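Local coordinates for cellulose biosynthesis protein BcsG (Salmonella typhimurium LT2, PDB 5OLT) that is required for cellulose biosynthesis, this being its zinc-binding extramembrane domain, of the alkaline phosphatase family, at residues 168-180 and 188-200. Numbering follows the deposited sequence. Where two conformers were deposited one is given.
Sequences SELMNQSGLPTAL and VYDDLAVLNRWLT
Leu176 is wedged between the Tyr189 ring and the first turns of helix 191-203, and the tight part of the contact is built around it. Its CB lies 3.7 Å from Tyr189 CD1, while its two methyls part: CD1 meets Val194 CG2, and CD2 sits 3.7 Å above the guanidinium plane of Arg197, over its centre. Beside it, Pro177 rests CD on Ala193 CB at 3.6 Å. Further along, Gln173 crosses Tyr189 at about a right angle, its amide tipped 58° from the ring; NE2 is held elsewhere, by the carbonyls of Met147 and His149.

The solvent side, with Asn172, Ser174 and Gly175 exposed, is held more by hydrogen bonds than by apolar packing. Arg197 leaves the helix with CG anti to its backbone N (chi1 173°), then bends at chi3, bringing NH1 and NH2 end-on to Ser174 O, both at 2.8 Å. NH1 also hydrogen-bonds Asn172 O (2.9 Å), coming from above that carbonyl plane. An Asx turn, Ser174 N to Asn172 OD1, lies here.

At the hairpin a classic beta bulge sets Ala179 and Leu180 against Val188, whose O accepts from both their amides. Asp190 then N-caps the helix, OD2 taking Ala193 N at 3.0 Å. The helix packs its other sides on strand 210-216 and helix 234-255, with Val194 and Trp198 against Met146 of edge strand 142-147; Met171 is backbone hydrogen-bonded to Leu145 there.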
loop_
_atom_site.group_PDB
_atom_site.type_symbol
_atom_site.label_atom_id
_atom_site.label_comp_id
_atom_site.label_asym_id
_atom_site.label_seq_id
_atom_site.Cartn_x
_atom_site.Cartn_y
_atom_site.Cartn_z
ATOM N N SER A 168 -8.211 17.437 1.826
ATOM C CA SER A 168 -9.480 17.315 1.096
ATOM C C SER A 168 -10.527 16.928 2.102
ATOM O O SER A 168 -10.237 16.244 3.069
ATOM C CB SER A 168 -9.452 16.226 0.018
ATOM O OG SER A 168 -8.438 16.427 -0.919
ATOM N N GLU A 169 -11.759 17.358 1.866
ATOM C CA GLU A 169 -12.850 17.018 2.772
ATOM C C GLU A 169 -13.144 15.551 2.559
ATOM O O GLU A 169 -12.955 15.023 1.474
ATOM C CB GLU A 169 -14.107 17.868 2.507
ATOM C CG GLU A 169 -13.950 19.348 2.883
ATOM C CD GLU A 169 -13.769 19.583 4.384
ATOM O OE1 GLU A 169 -14.756 19.414 5.134
ATOM O OE2 GLU A 169 -12.644 19.945 4.813
ATOM N N LEU A 170 -13.558 14.895 3.625
ATOM C CA LEU A 170 -14.009 13.533 3.539
ATOM C C LEU A 170 -15.269 13.480 2.656
ATOM O O LEU A 170 -16.217 14.268 2.882
ATOM C CB LEU A 170 -14.263 13.057 4.957
ATOM C CG LEU A 170 -14.658 11.635 5.192
ATOM C CD1 LEU A 170 -13.549 10.708 4.650
ATOM C CD2 LEU A 170 -14.835 11.422 6.698
ATOM N N MET A 171 -15.306 12.557 1.679
ATOM C CA MET A 171 -16.477 12.442 0.810
ATOM C C MET A 171 -17.724 12.151 1.637
ATOM O O MET A 171 -17.660 11.509 2.695
ATOM C CB MET A 171 -16.276 11.389 -0.275
ATOM C CG MET A 171 -15.292 11.838 -1.342
ATOM S SD MET A 171 -15.105 10.716 -2.738
ATOM C CE MET A 171 -16.821 10.406 -3.196
ATOM N N ASN A 172 -18.848 12.685 1.169
ATOM C CA ASN A 172 -20.123 12.551 1.858
ATOM C C ASN A 172 -20.424 11.087 2.238
ATOM O O ASN A 172 -20.402 10.208 1.377
ATOM C CB ASN A 172 -21.231 13.082 0.949
ATOM C CG ASN A 172 -22.617 12.948 1.569
ATOM O OD1 ASN A 172 -22.785 13.078 2.785
ATOM N ND2 ASN A 172 -23.623 12.696 0.723
ATOM N N GLN A 173 -20.730 10.880 3.509
ATOM C CA GLN A 173 -21.109 9.584 4.048
ATOM C C GLN A 173 -22.597 9.495 4.428
ATOM O O GLN A 173 -23.053 8.445 4.876
ATOM C CB GLN A 173 -20.241 9.292 5.273
ATOM C CG GLN A 173 -18.772 9.081 4.887
ATOM C CD GLN A 173 -17.877 8.891 6.085
ATOM O OE1 GLN A 173 -18.096 9.477 7.147
ATOM N NE2 GLN A 173 -16.815 8.124 5.901
ATOM N N SER A 174 -23.348 10.593 4.268
ATOM C CA SER A 174 -24.783 10.584 4.621
ATOM C C SER A 174 -25.517 9.555 3.788
ATOM O O SER A 174 -25.275 9.450 2.575
ATOM C CB SER A 174 -25.441 11.950 4.351
ATOM O OG SER A 174 -24.789 12.974 5.061
ATOM N N GLY A 175 -26.429 8.810 4.420
ATOM C CA GLY A 175 -27.269 7.880 3.682
ATOM C C GLY A 175 -26.619 6.541 3.378
ATOM O O GLY A 175 -27.255 5.685 2.791
ATOM N N LEU A 176 -25.351 6.356 3.750
ATOM C CA LEU A 176 -24.723 5.062 3.504
ATOM C C LEU A 176 -25.195 4.008 4.491
ATOM O O LEU A 176 -25.367 4.313 5.648
ATOM C CB LEU A 176 -23.206 5.177 3.604
ATOM C CG LEU A 176 -22.490 5.995 2.527
ATOM C CD1 LEU A 176 -21.042 6.128 2.956
ATOM C CD2 LEU A 176 -22.610 5.317 1.164
ATOM N N PRO A 177 -25.386 2.754 4.027
ATOM C CA PRO A 177 -25.745 1.713 4.980
ATOM C C PRO A 177 -24.567 1.332 5.874
ATOM O O PRO A 177 -23.404 1.416 5.467
ATOM C CB PRO A 177 -26.171 0.534 4.101
ATOM C CG PRO A 177 -25.616 0.797 2.763
ATOM C CD PRO A 177 -25.266 2.236 2.650
ATOM N N THR A 178 -24.871 0.974 7.101
ATOM C CA THR A 178 -23.874 0.535 8.067
ATOM C C THR A 178 -23.698 -0.977 7.959
ATOM O O THR A 178 -24.678 -1.756 8.009
ATOM C CB THR A 178 -24.353 0.923 9.468
ATOM O OG1 THR A 178 -24.299 2.345 9.568
ATOM C CG2 THR A 178 -23.458 0.353 10.558
ATOM N N ALA A 179 -22.454 -1.413 7.773
ATOM C CA ALA A 179 -22.134 -2.839 7.727
ATOM C C ALA A 179 -21.758 -3.404 9.099
ATOM O O ALA A 179 -22.122 -4.568 9.424
ATOM C CB ALA A 179 -21.002 -3.036 6.767
ATOM N N LEU A 180 -21.011 -2.617 9.874
ATOM C CA LEU A 180 -20.483 -3.022 11.171
ATOM C C LEU A 180 -20.520 -1.822 12.095
ATOM O O LEU A 180 -20.514 -0.686 11.661
ATOM C CB LEU A 180 -19.013 -3.504 11.071
ATOM C CG LEU A 180 -18.780 -4.760 10.207
ATOM C CD1 LEU A 180 -17.322 -4.814 9.751
ATOM C CD2 LEU A 180 -19.161 -6.019 10.976
ATOM N N VAL A 188 -19.046 1.459 10.611
ATOM C CA VAL A 188 -18.240 1.118 9.430
ATOM C C VAL A 188 -19.246 0.912 8.306
ATOM O O VAL A 188 -20.111 0.001 8.387
ATOM C CB VAL A 188 -17.384 -0.137 9.655
ATOM C CG1 VAL A 188 -16.508 -0.340 8.410
ATOM C CG2 VAL A 188 -16.529 0.030 10.908
ATOM N N TYR A 189 -19.207 1.788 7.306
ATOM C CA TYR A 189 -20.179 1.735 6.236
ATOM C C TYR A 189 -19.890 0.588 5.272
ATOM O O TYR A 189 -18.725 0.167 5.123
ATOM C CB TYR A 189 -20.168 3.057 5.464
ATOM C CG TYR A 189 -20.521 4.191 6.373
ATOM C CD1 TYR A 189 -21.813 4.286 6.898
ATOM C CD2 TYR A 189 -19.566 5.153 6.728
ATOM C CE1 TYR A 189 -22.148 5.302 7.788
ATOM C CE2 TYR A 189 -19.903 6.192 7.619
ATOM C CZ TYR A 189 -21.191 6.252 8.126
ATOM O OH TYR A 189 -21.509 7.297 8.977
ATOM N N ASP A 190 -20.925 0.135 4.571
ATOM C CA ASP A 190 -20.749 -0.907 3.586
ATOM C C ASP A 190 -19.816 -0.441 2.472
ATOM O O ASP A 190 -20.038 0.622 1.842
ATOM C CB ASP A 190 -22.085 -1.279 2.960
ATOM C CG ASP A 190 -21.944 -2.436 2.045
ATOM O OD1 ASP A 190 -21.832 -3.581 2.543
ATOM O OD2 ASP A 190 -21.895 -2.204 0.832
ATOM N N ASP A 191 -18.829 -1.273 2.157
ATOM C CA ASP A 191 -17.808 -0.836 1.194
ATOM C C ASP A 191 -18.309 -0.779 -0.234
ATOM O O ASP A 191 -17.899 0.106 -1.001
ATOM C CB ASP A 191 -16.578 -1.713 1.290
ATOM C CG ASP A 191 -15.868 -1.483 2.602
ATOM O OD1 ASP A 191 -15.597 -0.264 2.879
ATOM O OD2 ASP A 191 -15.669 -2.460 3.388
ATOM N N LEU A 192 -19.185 -1.727 -0.618
ATOM C CA LEU A 192 -19.746 -1.654 -1.962
ATOM C C LEU A 192 -20.562 -0.386 -2.111
ATOM O O LEU A 192 -20.521 0.233 -3.186
ATOM C CB LEU A 192 -20.562 -2.902 -2.259
ATOM C CG LEU A 192 -21.137 -3.065 -3.667
ATOM C CD1 LEU A 192 -20.026 -2.920 -4.715
ATOM C CD2 LEU A 192 -21.881 -4.402 -3.766
ATOM N N ALA A 193 -21.299 0.017 -1.067
ATOM C CA ALA A 193 -22.068 1.280 -1.145
ATOM C C ALA A 193 -21.155 2.499 -1.284
ATOM O O ALA A 193 -21.431 3.395 -2.085
ATOM C CB ALA A 193 -22.969 1.433 0.059
ATOM N N VAL A 194 -20.046 2.520 -0.530
ATOM C CA VAL A 194 -19.080 3.609 -0.646
ATOM C C VAL A 194 -18.505 3.648 -2.077
ATOM O O VAL A 194 -18.388 4.722 -2.677
ATOM C CB VAL A 194 -17.924 3.431 0.371
ATOM C CG1 VAL A 194 -16.836 4.464 0.139
ATOM C CG2 VAL A 194 -18.430 3.568 1.807
ATOM N N LEU A 195 -18.154 2.485 -2.627
ATOM C CA LEU A 195 -17.514 2.419 -3.946
ATOM C C LEU A 195 -18.525 2.793 -5.032
ATOM O O LEU A 195 -18.152 3.453 -5.990
ATOM C CB LEU A 195 -16.931 1.022 -4.203
ATOM C CG LEU A 195 -15.654 0.773 -3.402
ATOM C CD1 LEU A 195 -15.407 -0.742 -3.308
ATOM C CD2 LEU A 195 -14.460 1.485 -4.066
ATOM N N ASN A 196 -19.769 2.353 -4.895
ATOM C CA ASN A 196 -20.783 2.710 -5.899
ATOM C C ASN A 196 -21.081 4.212 -5.903
ATOM O O ASN A 196 -21.308 4.800 -6.978
ATOM C CB ASN A 196 -22.040 1.899 -5.699
ATOM C CG ASN A 196 -21.937 0.531 -6.348
ATOM O OD1 ASN A 196 -21.227 0.340 -7.344
ATOM N ND2 ASN A 196 -22.664 -0.428 -5.802
ATOM N N ARG A 197 -21.054 4.827 -4.730
ATOM C CA ARG A 197 -21.220 6.281 -4.625
ATOM C C ARG A 197 -20.058 6.985 -5.323
ATOM O O ARG A 197 -20.231 7.945 -6.068
ATOM C CB ARG A 197 -21.350 6.702 -3.153
ATOM C CG ARG A 197 -21.352 8.225 -2.990
ATOM C CD ARG A 197 -21.707 8.637 -1.577
ATOM N NE ARG A 197 -23.107 8.307 -1.258
ATOM C CZ ARG A 197 -23.723 8.622 -0.122
ATOM N NH1 ARG A 197 -23.092 9.299 0.831
ATOM N NH2 ARG A 197 -25.005 8.275 0.042
ATOM N N TRP A 198 -18.833 6.488 -5.116
ATOM C CA TRP A 198 -17.675 7.022 -5.803
ATOM C C TRP A 198 -17.831 6.908 -7.333
ATOM O O TRP A 198 -17.565 7.868 -8.073
ATOM C CB TRP A 198 -16.427 6.255 -5.323
ATOM C CG TRP A 198 -15.177 6.591 -6.053
ATOM C CD1 TRP A 198 -14.340 7.630 -5.784
ATOM C CD2 TRP A 198 -14.638 5.925 -7.192
ATOM N NE1 TRP A 198 -13.312 7.659 -6.678
ATOM C CE2 TRP A 198 -13.459 6.624 -7.566
ATOM C CE3 TRP A 198 -15.022 4.797 -7.930
ATOM C CZ2 TRP A 198 -12.661 6.226 -8.637
ATOM C CZ3 TRP A 198 -14.240 4.418 -9.011
ATOM C CH2 TRP A 198 -13.077 5.138 -9.359
ATOM N N LEU A 199 -18.298 5.754 -7.795
ATOM C CA LEU A 199 -18.425 5.474 -9.239
ATOM C C LEU A 199 -19.469 6.384 -9.904
ATOM O O LEU A 199 -19.260 6.852 -11.011
ATOM C CB LEU A 199 -18.764 4.000 -9.485
ATOM C CG LEU A 199 -18.794 3.587 -10.970
ATOM C CD1 LEU A 199 -17.489 3.903 -11.713
ATOM C CD2 LEU A 199 -19.126 2.095 -11.051
ATOM N N THR A 200 -20.585 6.639 -9.233
ATOM C CA THR A 200 -21.597 7.580 -9.775
ATOM C C THR A 200 -20.975 8.992 -9.876
ATOM O O THR A 200 -21.123 9.680 -10.900
ATOM C CB THR A 200 -22.851 7.681 -8.886
ATOM O OG1 THR A 200 -22.517 8.364 -7.673
ATOM C CG2 THR A 200 -23.463 6.286 -8.568
#